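Side-chain contact in agglutinin alpha chain (Artocarpus integer, PDB 4R6R), which binds D-galactose and the T-antigen disaccharide Gal-beta1,3-GalNAc as a lectin and selectively recognizes human IgA1: residues A[86-89]-A[90-93]. Numbering follows the deposited sequence.
Sequences FKTN and KKTY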
loop_
_atom_site.group_PDB
_atom_site.type_symbol
_atom_site.label_atom_id
_atom_site.label_comp_id
_atom_site.label_asym_id
_atom_site.label_seq_id
_atom_site.Cartn_x
_atom_site.Cartn_y
_atom_site.Cartn_z
ATOM N N PHE A 86 1.364 -18.556 17.272
ATOM C CA PHE A 86 2.094 -17.657 16.365
ATOM C C PHE A 86 3.236 -18.408 15.688
ATOM O O PHE A 86 4.205 -18.874 16.356
ATOM C CB PHE A 86 2.670 -16.457 17.160
ATOM C CG PHE A 86 1.612 -15.600 17.771
ATOM C CD1 PHE A 86 1.029 -14.563 17.044
ATOM C CD2 PHE A 86 1.168 -15.833 19.093
ATOM C CE1 PHE A 86 -0.011 -13.791 17.573
ATOM C CE2 PHE A 86 0.126 -15.032 19.627
ATOM C CZ PHE A 86 -0.473 -14.022 18.884
ATOM N N LYS A 87 3.160 -18.558 14.369
ATOM C CA LYS A 87 4.246 -19.195 13.656
ATOM C C LYS A 87 5.031 -18.103 12.966
ATOM O O LYS A 87 4.444 -17.285 12.235
ATOM C CB LYS A 87 3.696 -20.166 12.597
ATOM C CG LYS A 87 4.780 -20.784 11.735
ATOM C CD LYS A 87 4.055 -21.448 10.596
ATOM C CE LYS A 87 5.028 -21.865 9.517
ATOM N NZ LYS A 87 4.267 -22.796 8.625
ATOM N N THR A 88 6.372 -18.075 13.147
ATOM C CA THR A 88 7.221 -17.111 12.446
ATOM C C THR A 88 8.061 -17.889 11.466
ATOM O O THR A 88 7.924 -19.132 11.339
ATOM C CB THR A 88 8.195 -16.321 13.360
ATOM O OG1 THR A 88 9.160 -17.190 13.949
ATOM C CG2 THR A 88 7.487 -15.727 14.582
ATOM N N ASN A 89 8.895 -17.138 10.744
ATOM C CA ASN A 89 9.855 -17.761 9.810
ATOM C C ASN A 89 10.903 -18.570 10.528
ATOM O O ASN A 89 11.656 -19.308 9.872
ATOM C CB ASN A 89 10.475 -16.726 8.862
ATOM C CG ASN A 89 11.160 -15.594 9.599
ATOM O OD1 ASN A 89 10.745 -15.174 10.687
ATOM N ND2 ASN A 89 12.202 -15.091 9.017
ATOM N N LYS A 90 11.007 -18.459 11.846
ATOM C CA LYS A 90 12.038 -19.157 12.608
ATOM C C LYS A 90 11.501 -20.266 13.482
ATOM O O LYS A 90 12.141 -21.287 13.650
ATOM C CB LYS A 90 12.838 -18.140 13.439
ATOM C CG LYS A 90 13.483 -17.022 12.608
ATOM C CD LYS A 90 14.401 -17.519 11.490
ATOM C CE LYS A 90 14.906 -16.374 10.621
ATOM N NZ LYS A 90 16.221 -15.860 11.093
ATOM N N LYS A 91 10.327 -20.094 14.084
ATOM C CA LYS A 91 9.774 -21.141 14.948
ATOM C C LYS A 91 8.320 -20.896 15.298
ATOM O O LYS A 91 7.748 -19.910 14.818
ATOM C CB LYS A 91 10.599 -21.291 16.206
ATOM C CG LYS A 91 10.415 -20.102 17.111
ATOM C CD LYS A 91 11.356 -20.185 18.319
ATOM C CE LYS A 91 10.770 -21.117 19.366
ATOM N NZ LYS A 91 11.848 -21.898 20.033
ATOM N N THR A 92 7.718 -21.773 16.080
ATOM C CA THR A 92 6.273 -21.707 16.405
ATOM C C THR A 92 6.237 -21.466 17.886
ATOM O O THR A 92 6.992 -22.118 18.657
ATOM C CB THR A 92 5.545 -23.017 16.031
ATOM O OG1 THR A 92 5.645 -23.152 14.590
ATOM C CG2 THR A 92 4.044 -22.982 16.446
ATOM N N TYR A 93 5.349 -20.524 18.294
ATOM C CA TYR A 93 5.112 -20.185 19.692
ATOM C C TYR A 93 3.669 -20.531 19.979
ATOM O O TYR A 93 2.715 -19.950 19.370
ATOM C CB TYR A 93 5.274 -18.664 19.870
ATOM C CG TYR A 93 6.664 -18.178 19.524
ATOM C CD1 TYR A 93 6.990 -17.760 18.223
ATOM C CD2 TYR A 93 7.655 -18.095 20.487
ATOM C CE1 TYR A 93 8.264 -17.300 17.893
ATOM C CE2 TYR A 93 8.939 -17.667 20.150
ATOM C CZ TYR A 93 9.218 -17.226 18.853
ATOM O OH TYR A 93 10.472 -16.808 18.468
#
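The hydroxyl of T88 accepts two hydrogen bonds from the turn that follows it: N of K90 and N of K91 each lie 3.1 Å from OG1 of T88. The N-H...O angles are 158° and 165°. Chi1 of 65° sets OG1 between its own backbone N and carbonyl carbon, on the side where both amides converge; the K90 bond makes this an ST turn, with K91 N as a second donor to the same oxygen. Since both bonds use OG1 as acceptor, its own proton is probably directed to OE2 of E63, to which OG1 is also hydrogen-bonded. The same carboxylate oxygen binds OH of Y93, tying the two side chains together through a third residue.

The other branch of T88 meets the edge of the tyrosine: CG2 of T88 is 3.7 Å from CE1 of Y93. That edge also lies beside O of F86, 3.5 Å from CD1 of Y93. F86 and Y93 form an antiparallel hydrogen-bonded pair, N of Y93 reaching O of F86 at 2.8 Å, while the F86 ring turns away to I15, L17 and I56. On the opposite face, CG of K87 passes OG1 of T92 at 3.8 Å.

Beyond T88, N89 and K90 run alongside each other, CE of K90 3.4 Å from ND2 of N89; the amide itself is held by S62 O and Y64 N. The hairpin of strands 78-88 and 92-97, in one sheet of the beta-prism fold, is closed by N of T88 bonding O of K91 at 2.8 Å. In return the K91 N-H goes to T88 OG1, a side-chain oxygen standing in for T88 O. Three bonds on OG1 should hold the T88 rotamer firmly, and the E63 carboxylate probably polarises both hydroxyls.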